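Long-range contacts in DNA gyrase, B subunit, truncated (Myxococcus xanthus, PDB 3CWV), which probably takes part in the ATP-dependent breakage, passage and rejoining of double-stranded DNA, as a GyrB-family subunit of a type II topoisomerase: residues V81-F87 and W98-V104; R220-H224 and Q244-D250; R52-V58 and L188-D194. One frame throughout, in Å; residues are numbered along the deposited sequence.

Contact 1: residues V81-F87 and W98-V104; sequences VATGAGF and WDSMLVV
Phe87 lays one face of its ring over Val103, whose CG1 stands 3.7 Å from the ring centroid and 17° off the ring normal, a CH-pi contact. Segment 81-87 carries the Schellman motif that ends helix 75-82, with Gly84 at positive phi as its C-prime residue, and 98-104 leads into helix 102-107, consistent with the ATP-binding domain of GyrB-family proteins. With CG anti to the backbone N (chi1 -176°), the Phe87 ring swings back to the second segment although its CB leads away from it. Around the same ring, Ser100 O lies in plane at the edge, and Met101 SD, carried there by a chain bent at chi2 and chi3, makes a Met-aromatic contact 3.7 Å from CE1. Val104 CG2 reaches CZ obliquely, while Ile11 of helix 11-17 also touches the Phe87 side chain. Val103 serves two neighbours: its CG2, anti to the backbone N, turns to the helix end and meets Ala82 O at 3.7 Å. Val81 likewise divides its branches, CG1 going to Leu102 CD2 and CG2 to Trp98 CE3. Over one face of the indole sits Gly86 CA, 3.7 Å from the centroid of the five-membered ring, and Ala85 CB touches the outer atoms CZ3 and CH2 of the six-membered ring. Trp98 NE1 is bound to Pro91 O, which helps to hold the indole in this rotation. Contact is mostly apolar; the backbones draw close where Asp99 CA approaches Gly86 O at 3.2 Å in a CA-H...O contact. Ahead of helix 102-107 Ser100 OG is hydrogen-bonded to Gly97 O and also closes an ST turn, Leu102 N donating to OG at 2.9 Å with 161° at the hydrogen.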
loop_
_atom_site.group_PDB
_atom_site.type_symbol
_atom_site.label_atom_id
_atom_site.label_comp_id
_atom_site.label_asym_id
_atom_site.label_seq_id
_atom_site.Cartn_x
_atom_site.Cartn_y
_atom_site.Cartn_z
ATOM N N VAL A 81 -11.137 9.192 -16.033
ATOM C CA VAL A 81 -10.981 7.961 -15.264
ATOM C C VAL A 81 -12.311 7.495 -14.681
ATOM O O VAL A 81 -12.541 6.297 -14.576
ATOM C CB VAL A 81 -9.886 8.069 -14.183
ATOM C CG1 VAL A 81 -9.902 6.860 -13.283
ATOM C CG2 VAL A 81 -8.489 8.227 -14.848
ATOM N N ALA A 82 -13.204 8.433 -14.358
ATOM C CA ALA A 82 -14.514 8.076 -13.827
ATOM C C ALA A 82 -15.363 7.220 -14.778
ATOM O O ALA A 82 -16.219 6.482 -14.321
ATOM C CB ALA A 82 -15.292 9.338 -13.401
ATOM N N THR A 83 -15.167 7.336 -16.093
ATOM C CA THR A 83 -15.877 6.412 -17.007
ATOM C C THR A 83 -15.039 5.245 -17.547
ATOM O O THR A 83 -15.449 4.549 -18.479
ATOM C CB THR A 83 -16.544 7.112 -18.155
ATOM O OG1 THR A 83 -15.573 7.868 -18.880
ATOM C CG2 THR A 83 -17.630 8.040 -17.639
ATOM N N GLY A 84 -13.875 5.026 -16.962
ATOM C CA GLY A 84 -13.102 3.865 -17.341
ATOM C C GLY A 84 -11.816 4.095 -18.079
ATOM O O GLY A 84 -11.098 3.142 -18.395
ATOM N N ALA A 85 -11.465 5.353 -18.354
ATOM C CA ALA A 85 -10.187 5.577 -19.033
ATOM C C ALA A 85 -8.997 4.994 -18.255
ATOM O O ALA A 85 -8.850 5.219 -17.046
ATOM C CB ALA A 85 -9.972 7.114 -19.311
ATOM N N GLY A 86 -8.132 4.241 -18.945
ATOM C CA GLY A 86 -6.931 3.703 -18.337
ATOM C C GLY A 86 -7.125 2.396 -17.571
ATOM O O GLY A 86 -6.164 1.772 -17.130
ATOM N N PHE A 87 -8.372 2.025 -17.389
ATOM C CA PHE A 87 -8.733 0.824 -16.621
ATOM C C PHE A 87 -8.152 -0.441 -17.277
ATOM O O PHE A 87 -8.260 -0.619 -18.498
ATOM C CB PHE A 87 -10.259 0.733 -16.522
ATOM C CG PHE A 87 -10.764 -0.417 -15.668
ATOM C CD1 PHE A 87 -10.287 -0.610 -14.371
ATOM C CD2 PHE A 87 -11.728 -1.269 -16.158
ATOM C CE1 PHE A 87 -10.773 -1.669 -13.558
ATOM C CE2 PHE A 87 -12.200 -2.337 -15.369
ATOM C CZ PHE A 87 -11.714 -2.516 -14.068
ATOM N N TRP A 98 -5.161 6.583 -12.826
ATOM C CA TRP A 98 -4.965 5.934 -14.122
ATOM C C TRP A 98 -4.375 4.536 -13.904
ATOM O O TRP A 98 -3.445 4.361 -13.120
ATOM C CB TRP A 98 -4.019 6.749 -15.018
ATOM C CG TRP A 98 -4.121 6.395 -16.466
ATOM C CD1 TRP A 98 -3.449 5.402 -17.113
ATOM C CD2 TRP A 98 -4.921 7.051 -17.456
ATOM N NE1 TRP A 98 -3.795 5.392 -18.448
ATOM C CE2 TRP A 98 -4.707 6.382 -18.679
ATOM C CE3 TRP A 98 -5.795 8.146 -17.426
ATOM C CZ2 TRP A 98 -5.321 6.779 -19.880
ATOM C CZ3 TRP A 98 -6.439 8.523 -18.631
ATOM C CH2 TRP A 98 -6.180 7.846 -19.831
ATOM N N ASP A 99 -4.896 3.560 -14.620
ATOM C CA ASP A 99 -4.575 2.152 -14.387
ATOM C C ASP A 99 -4.777 1.703 -12.919
ATOM O O ASP A 99 -3.938 0.998 -12.345
ATOM C CB ASP A 99 -3.149 1.824 -14.837
ATOM C CG ASP A 99 -2.937 0.303 -15.087
ATOM O OD1 ASP A 99 -3.908 -0.394 -15.415
ATOM O OD2 ASP A 99 -1.790 -0.166 -14.947
ATOM N N SER A 100 -5.863 2.149 -12.308
ATOM C CA SER A 100 -6.160 1.789 -10.937
ATOM C C SER A 100 -7.509 1.102 -10.986
ATOM O O SER A 100 -8.077 0.973 -12.040
ATOM C CB SER A 100 -6.242 3.029 -10.042
ATOM O OG SER A 100 -7.453 3.758 -10.288
ATOM N N MET A 101 -8.018 0.690 -9.826
ATOM C CA MET A 101 -9.349 0.147 -9.716
ATOM C C MET A 101 -10.315 1.232 -9.228
ATOM O O MET A 101 -11.416 0.935 -8.758
ATOM C CB MET A 101 -9.359 -1.043 -8.726
ATOM C CG MET A 101 -8.389 -2.204 -9.109
ATOM S SD MET A 101 -9.008 -3.048 -10.569
ATOM C CE MET A 101 -10.319 -4.045 -9.858
ATOM N N LEU A 102 -9.929 2.506 -9.335
ATOM C CA LEU A 102 -10.889 3.569 -9.027
ATOM C C LEU A 102 -12.289 3.430 -9.646
ATOM O O LEU A 102 -13.301 3.674 -8.963
ATOM C CB LEU A 102 -10.298 4.975 -9.375
ATOM C CG LEU A 102 -11.214 6.188 -9.234
ATOM C CD1 LEU A 102 -11.668 6.384 -7.775
ATOM C CD2 LEU A 102 -10.494 7.466 -9.812
ATOM N N VAL A 103 -12.371 3.104 -10.937
ATOM C CA VAL A 103 -13.657 3.056 -11.600
ATOM C C VAL A 103 -14.553 1.958 -10.986
ATOM O O VAL A 103 -15.757 2.069 -11.045
ATOM C CB VAL A 103 -13.548 2.820 -13.117
ATOM C CG1 VAL A 103 -13.055 1.402 -13.465
ATOM C CG2 VAL A 103 -14.941 3.062 -13.813
ATOM N N VAL A 104 -13.947 0.937 -10.390
ATOM C CA VAL A 104 -14.764 -0.105 -9.712
ATOM C C VAL A 104 -15.454 0.470 -8.481
ATOM O O VAL A 104 -16.630 0.241 -8.275
ATOM C CB VAL A 104 -13.922 -1.319 -9.358
ATOM C CG1 VAL A 104 -14.790 -2.430 -8.653
ATOM C CG2 VAL A 104 -13.312 -1.874 -10.619
#

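Contact 2: residues R220-H224 and Q244-D250; sequences RPQLH and QWCEDED
Gln244 slides past His224 with its NE2 over one face of the imidazole, amide and ring planes 22° apart. Bent at chi2 (66°), the glutamine chain brings NE2 between two carbonyls: it donates to His224 O at 3.2 Å and to Trp245 O, lying above the plane of the latter. Leu223 N reaches Trp245 O from the opposite face at 2.9 Å, giving this oxygen two donors. Imidazole NE2 accepts from Trp245 N at 3.1 Å, the N-H tilted from the ring plane, while ND1 is bound to Glu226 O; both ring nitrogens therefore have partners. The Leu223 N bond and that from Glu247 N to Pro221 O, 2.8 Å, flank Gln222 and Cys246 and make a single beta bridge. Glu247 centres an inverse gamma turn, and its CG packs on Pro221 CB at 3.4 Å. At the far end Arg220 joins a salt-bridge network: NE lies 3.5 Å from Asp248 OD1, well out of the guanidinium plane so that charge alone links them, and NH1 meets Asp250 OD1 at 3.4 Å. In a region consistent with the S5-like transducer domain of GyrB, the loop between helix 208-217 and strand 228-234 is thus tied to the end of strand 237-245, whose Gln244 bonds through its backbone to Thr301 of strand 300-307, while Thr217 of helix 208-217 touches Gln244 and Cys246.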
loop_
_atom_site.group_PDB
_atom_site.type_symbol
_atom_site.label_atom_id
_atom_site.label_comp_id
_atom_site.label_asym_id
_atom_site.label_seq_id
_atom_site.Cartn_x
_atom_site.Cartn_y
_atom_site.Cartn_z
ATOM N N ARG A 220 7.807 -6.565 22.933
ATOM C CA ARG A 220 8.582 -7.793 22.947
ATOM C C ARG A 220 10.010 -7.454 23.395
ATOM O O ARG A 220 10.426 -6.297 23.328
ATOM C CB ARG A 220 8.597 -8.407 21.546
ATOM C CG ARG A 220 7.309 -9.098 21.122
ATOM C CD ARG A 220 7.129 -9.009 19.610
ATOM N NE ARG A 220 6.718 -10.275 19.002
ATOM C CZ ARG A 220 5.455 -10.669 18.833
ATOM N NH1 ARG A 220 5.199 -11.844 18.268
ATOM N NH2 ARG A 220 4.444 -9.902 19.225
ATOM N N PRO A 221 10.771 -8.452 23.869
ATOM C CA PRO A 221 12.128 -8.096 24.275
ATOM C C PRO A 221 13.108 -8.027 23.102
ATOM O O PRO A 221 13.635 -9.049 22.655
ATOM C CB PRO A 221 12.511 -9.214 25.271
ATOM C CG PRO A 221 11.373 -10.219 25.247
ATOM C CD PRO A 221 10.483 -9.877 24.092
ATOM N N GLN A 222 13.359 -6.813 22.622
ATOM C CA GLN A 222 14.214 -6.598 21.456
ATOM C C GLN A 222 15.693 -6.887 21.753
ATOM O O GLN A 222 16.232 -6.405 22.751
ATOM C CB GLN A 222 14.037 -5.165 20.932
ATOM C CG GLN A 222 12.681 -4.911 20.268
ATOM C CD GLN A 222 12.358 -3.445 20.087
ATOM O OE1 GLN A 222 13.032 -2.572 20.642
ATOM N NE2 GLN A 222 11.313 -3.160 19.303
ATOM N N LEU A 223 16.345 -7.650 20.871
ATOM C CA LEU A 223 17.753 -8.027 21.047
ATOM C C LEU A 223 18.728 -6.955 20.580
ATOM O O LEU A 223 19.942 -7.075 20.767
ATOM C CB LEU A 223 18.054 -9.352 20.335
ATOM C CG LEU A 223 17.347 -10.590 20.878
ATOM C CD1 LEU A 223 17.765 -11.814 20.082
ATOM C CD2 LEU A 223 17.655 -10.786 22.351
ATOM N N HIS A 224 18.195 -5.923 19.946
ATOM C CA HIS A 224 18.977 -4.787 19.504
ATOM C C HIS A 224 18.020 -3.591 19.425
ATOM O O HIS A 224 16.829 -3.781 19.180
ATOM C CB HIS A 224 19.670 -5.090 18.162
ATOM C CG HIS A 224 18.765 -5.672 17.112
ATOM N ND1 HIS A 224 18.283 -4.930 16.056
ATOM C CD2 HIS A 224 18.283 -6.926 16.941
ATOM C CE1 HIS A 224 17.531 -5.698 15.285
ATOM N NE2 HIS A 224 17.515 -6.914 15.800
ATOM N N GLN A 244 14.112 -7.266 12.669
ATOM C CA GLN A 244 14.157 -6.990 14.096
ATOM C C GLN A 244 13.988 -8.294 14.857
ATOM O O GLN A 244 12.942 -8.938 14.756
ATOM C CB GLN A 244 13.042 -6.001 14.494
ATOM C CG GLN A 244 12.967 -5.737 16.007
ATOM C CD GLN A 244 14.196 -5.012 16.506
ATOM O OE1 GLN A 244 14.460 -3.892 16.101
ATOM N NE2 GLN A 244 14.975 -5.669 17.360
ATOM N N TRP A 245 15.029 -8.672 15.603
ATOM C CA TRP A 245 15.018 -9.861 16.432
ATOM C C TRP A 245 14.664 -9.508 17.862
ATOM O O TRP A 245 15.086 -8.477 18.381
ATOM C CB TRP A 245 16.376 -10.555 16.413
ATOM C CG TRP A 245 16.634 -11.375 15.192
ATOM C CD1 TRP A 245 16.283 -12.678 14.987
ATOM C CD2 TRP A 245 17.319 -10.956 14.013
ATOM N NE1 TRP A 245 16.719 -13.101 13.759
ATOM C CE2 TRP A 245 17.350 -12.055 13.134
ATOM C CE3 TRP A 245 17.906 -9.753 13.611
ATOM C CZ2 TRP A 245 17.941 -11.990 11.876
ATOM C CZ3 TRP A 245 18.498 -9.693 12.358
ATOM C CH2 TRP A 245 18.506 -10.805 11.508
ATOM N N CYS A 246 13.870 -10.379 18.473
ATOM C CA CYS A 246 13.440 -10.255 19.851
ATOM C C CYS A 246 13.670 -11.621 20.479
ATOM O O CYS A 246 13.856 -12.603 19.765
ATOM C CB CYS A 246 11.961 -9.880 19.926
ATOM S SG CYS A 246 11.559 -8.287 19.161
ATOM N N GLU A 247 13.664 -11.704 21.804
ATOM C CA GLU A 247 13.894 -13.005 22.420
ATOM C C GLU A 247 12.600 -13.732 22.752
ATOM O O GLU A 247 12.222 -13.875 23.916
ATOM C CB GLU A 247 14.853 -12.927 23.611
ATOM C CG GLU A 247 14.543 -11.864 24.627
ATOM C CD GLU A 247 14.989 -12.272 26.022
ATOM O OE1 GLU A 247 14.389 -11.786 27.016
ATOM O OE2 GLU A 247 15.936 -13.094 26.112
ATOM N N ASP A 248 11.924 -14.178 21.698
ATOM C CA ASP A 248 10.754 -15.042 21.810
ATOM C C ASP A 248 10.700 -16.033 20.647
ATOM O O ASP A 248 11.616 -16.095 19.822
ATOM C CB ASP A 248 9.452 -14.238 21.933
ATOM C CG ASP A 248 9.324 -13.134 20.885
ATOM O OD1 ASP A 248 8.809 -12.048 21.235
ATOM O OD2 ASP A 248 9.731 -13.345 19.719
ATOM N N GLU A 249 9.632 -16.815 20.591
ATOM C CA GLU A 249 9.574 -17.936 19.667
ATOM C C GLU A 249 8.925 -17.565 18.332
ATOM O O GLU A 249 9.188 -18.198 17.304
ATOM C CB GLU A 249 8.822 -19.106 20.315
ATOM C CG GLU A 249 9.288 -20.495 19.855
ATOM C CD GLU A 249 10.734 -20.798 20.243
ATOM O OE1 GLU A 249 11.343 -21.692 19.612
ATOM O OE2 GLU A 249 11.262 -20.146 21.173
ATOM N N ASP A 250 8.085 -16.536 18.362
ATOM C CA ASP A 250 7.257 -16.183 17.223
ATOM C C ASP A 250 8.073 -15.545 16.109
ATOM O O ASP A 250 9.047 -14.852 16.367
ATOM C CB ASP A 250 6.144 -15.237 17.667
ATOM C CG ASP A 250 5.366 -15.773 18.854
ATOM O OD1 ASP A 250 4.659 -14.973 19.502
ATOM O OD2 ASP A 250 5.462 -16.992 19.139
#

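Contact 3: residues R52-V58 and L188-D194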
loop_
_atom_site.group_PDB
_atom_site.type_symbol
_atom_site.label_atom_id
_atom_site.label_comp_id
_atom_site.label_asym_id
_atom_site.label_seq_id
_atom_site.Cartn_x
_atom_site.Cartn_y
_atom_site.Cartn_z
ATOM N N ARG A 52 1.566 14.096 -0.880
ATOM C CA ARG A 52 2.152 14.246 0.445
ATOM C C ARG A 52 1.174 13.986 1.589
ATOM O O ARG A 52 1.612 13.817 2.726
ATOM C CB ARG A 52 2.719 15.656 0.614
ATOM C CG ARG A 52 3.910 15.939 -0.338
ATOM C CD ARG A 52 4.334 17.413 -0.244
ATOM N NE ARG A 52 5.352 17.727 -1.251
ATOM C CZ ARG A 52 5.509 18.918 -1.825
ATOM N NH1 ARG A 52 4.706 19.929 -1.507
ATOM N NH2 ARG A 52 6.466 19.095 -2.732
ATOM N N ASP A 53 -0.132 14.023 1.305
ATOM C CA ASP A 53 -1.175 13.877 2.351
ATOM C C ASP A 53 -2.344 13.053 1.824
ATOM O O ASP A 53 -2.790 13.263 0.691
ATOM C CB ASP A 53 -1.735 15.223 2.837
ATOM C CG ASP A 53 -0.655 16.221 3.181
ATOM O OD1 ASP A 53 -0.340 16.358 4.373
ATOM O OD2 ASP A 53 -0.114 16.846 2.245
ATOM N N VAL A 54 -2.838 12.137 2.662
ATOM C CA VAL A 54 -4.004 11.303 2.356
ATOM C C VAL A 54 -4.873 11.271 3.607
ATOM O O VAL A 54 -4.365 10.982 4.705
ATOM C CB VAL A 54 -3.576 9.824 2.039
ATOM C CG1 VAL A 54 -4.822 8.935 1.789
ATOM C CG2 VAL A 54 -2.639 9.770 0.865
ATOM N N VAL A 55 -6.157 11.579 3.459
ATOM C CA VAL A 55 -7.127 11.508 4.561
ATOM C C VAL A 55 -8.283 10.572 4.200
ATOM O O VAL A 55 -8.969 10.783 3.206
ATOM C CB VAL A 55 -7.728 12.870 4.861
ATOM C CG1 VAL A 55 -8.627 12.802 6.133
ATOM C CG2 VAL A 55 -6.601 13.893 5.064
ATOM N N LEU A 56 -8.503 9.558 5.031
ATOM C CA LEU A 56 -9.612 8.633 4.864
ATOM C C LEU A 56 -10.642 8.921 5.961
ATOM O O LEU A 56 -10.319 9.013 7.161
ATOM C CB LEU A 56 -9.125 7.180 4.936
ATOM C CG LEU A 56 -10.236 6.135 4.841
ATOM C CD1 LEU A 56 -10.832 6.187 3.415
ATOM C CD2 LEU A 56 -9.754 4.719 5.151
ATOM N N GLU A 57 -11.889 9.048 5.554
ATOM C CA GLU A 57 -12.937 9.440 6.485
ATOM C C GLU A 57 -14.104 8.473 6.353
ATOM O O GLU A 57 -14.596 8.206 5.249
ATOM C CB GLU A 57 -13.357 10.861 6.146
ATOM C CG GLU A 57 -14.227 11.563 7.109
ATOM C CD GLU A 57 -14.370 13.025 6.709
ATOM O OE1 GLU A 57 -15.402 13.381 6.093
ATOM O OE2 GLU A 57 -13.428 13.804 6.976
ATOM N N VAL A 58 -14.531 7.921 7.485
ATOM C CA VAL A 58 -15.716 7.058 7.523
ATOM C C VAL A 58 -16.815 7.808 8.288
ATOM O O VAL A 58 -16.574 8.363 9.356
ATOM C CB VAL A 58 -15.417 5.686 8.189
ATOM C CG1 VAL A 58 -16.591 4.728 8.019
ATOM C CG2 VAL A 58 -14.188 5.085 7.587
ATOM N N LEU A 188 4.945 9.906 3.701
ATOM C CA LEU A 188 3.537 10.195 3.416
ATOM C C LEU A 188 2.761 10.403 4.737
ATOM O O LEU A 188 2.881 9.588 5.655
ATOM C CB LEU A 188 2.902 9.009 2.672
ATOM C CG LEU A 188 1.426 9.148 2.286
ATOM C CD1 LEU A 188 1.202 10.367 1.378
ATOM C CD2 LEU A 188 0.901 7.859 1.626
ATOM N N ARG A 189 1.998 11.495 4.830
ATOM C CA ARG A 189 1.069 11.732 5.956
ATOM C C ARG A 189 -0.285 11.100 5.674
ATOM O O ARG A 189 -0.940 11.446 4.687
ATOM C CB ARG A 189 0.901 13.241 6.197
ATOM C CG ARG A 189 2.217 13.880 6.624
ATOM C CD ARG A 189 2.123 15.359 6.809
ATOM N NE ARG A 189 3.399 15.868 7.319
ATOM C CZ ARG A 189 3.781 15.827 8.599
ATOM N NH1 ARG A 189 2.983 15.305 9.534
ATOM N NH2 ARG A 189 4.973 16.314 8.944
ATOM N N VAL A 190 -0.692 10.135 6.502
ATOM C CA VAL A 190 -1.939 9.439 6.234
ATOM C C VAL A 190 -2.792 9.587 7.480
ATOM O O VAL A 190 -2.299 9.340 8.572
ATOM C CB VAL A 190 -1.746 7.921 6.031
ATOM C CG1 VAL A 190 -3.095 7.266 5.732
ATOM C CG2 VAL A 190 -0.755 7.627 4.888
ATOM N N SER A 191 -4.050 9.997 7.315
ATOM C CA SER A 191 -4.945 10.193 8.450
ATOM C C SER A 191 -6.210 9.359 8.292
ATOM O O SER A 191 -6.716 9.169 7.177
ATOM C CB SER A 191 -5.338 11.666 8.563
ATOM O OG SER A 191 -4.196 12.458 8.873
ATOM N N PHE A 192 -6.720 8.884 9.422
ATOM C CA PHE A 192 -7.995 8.206 9.447
ATOM C C PHE A 192 -8.939 9.004 10.360
ATOM O O PHE A 192 -8.649 9.180 11.526
ATOM C CB PHE A 192 -7.794 6.777 9.943
ATOM C CG PHE A 192 -9.051 5.993 9.992
ATOM C CD1 PHE A 192 -9.670 5.584 8.806
ATOM C CD2 PHE A 192 -9.637 5.662 11.219
ATOM C CE1 PHE A 192 -10.866 4.850 8.834
ATOM C CE2 PHE A 192 -10.838 4.937 11.256
ATOM C CZ PHE A 192 -11.447 4.522 10.059
ATOM N N ALA A 193 -10.055 9.496 9.818
ATOM C CA ALA A 193 -10.992 10.326 10.564
ATOM C C ALA A 193 -12.265 9.548 10.845
ATOM O O ALA A 193 -13.025 9.195 9.938
ATOM C CB ALA A 193 -11.310 11.601 9.813
ATOM N N ASP A 194 -12.448 9.248 12.124
ATOM C CA ASP A 194 -13.599 8.534 12.647
ATOM C C ASP A 194 -14.573 9.615 13.131
ATOM O O ASP A 194 -14.550 10.016 14.299
ATOM C CB ASP A 194 -13.104 7.687 13.816
ATOM C CG ASP A 194 -14.060 6.582 14.202
ATOM O OD1 ASP A 194 -15.290 6.761 14.068
ATOM O OD2 ASP A 194 -13.554 5.533 14.658
HETATM O O HOH W 1 -3.011 13.253 6.623
HETATM O O HOH W 2 -17.287 7.158 11.984
#
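Leu56 and Phe192 lie side by side and point the same way, Leu56 CD2 meeting the ring edge in plane, 3.8 Å from CD1. Val58 CG2 comes to the same ring obliquely, 3.6 Å from CE1. Phe192 CG is anti to the backbone N (chi1 -179°), which carries the ring over the sheet face toward strand 53-58, where Leu56 and Val58 meet it. Farther along this face Val54 CG2 touches Leu188 CD1, and the apolar layer is covered by helix 171-184, with Cys178 on Val190 and Ser175 on Phe192. Beneath these side chains, strands 53-58 and 189-194 pair in parallel toward one side of the large mixed sheet, between 64-70 and 199-204, consistent with the ATPase domain of the GyrB family. Six backbone hydrogen bonds alternate between them, from Arg189 N to Arg52 O at the start to Val58 N to Ala193 O at the end. The tightest is Ala193 N to Leu56 O at 2.7 Å; the straightest is Leu56 N to Ser191 O, with 179° at the hydrogen. On the other face stand Asp53, Val55 and Glu57, beside Arg189, Ser191 and Ala193 respectively. Here Glu57 CG rests on Ala193 CB, and a water joins Ser191 OG, 2.7 Å away, to Val54 O, giving that carbonyl a donor beyond Ser191 N. A second water bridges Val58 O and Asp194 OD1 where the strands end. Asp53 runs beside Arg189, OD1 3.6 Å from CD, but the charged atoms do not touch; OD2 is bound to Thr69 OG1 of strand 64-70. The strands are joined by six backbone bonds and an apolar face round Phe192, while the nearby opposite charges of Asp53 and Arg189 probably add only a modest, longer-range attraction.

In the fold
Contacts 1 and 3 belong to the N-terminal part of the chain, contact 2 to the C-terminal part. Contact 3 joins two strands of the eight-stranded sheet across 129 intervening residues, and contact 1 is nested inside that loop, its centre about 22 Å away and its nearest atoms about 11 Å away; helix 28-47 packs on contact 1. Contact 2 opens after contact 3 has closed, at the end of strand 237-245 of the five-stranded sheet, with centres about 31 Å apart; its centre is about 44 Å from that of contact 1, on the opposite side of the chain's centre. The three lie in separate parts of the chain, consistent with ATPase and transducer domains.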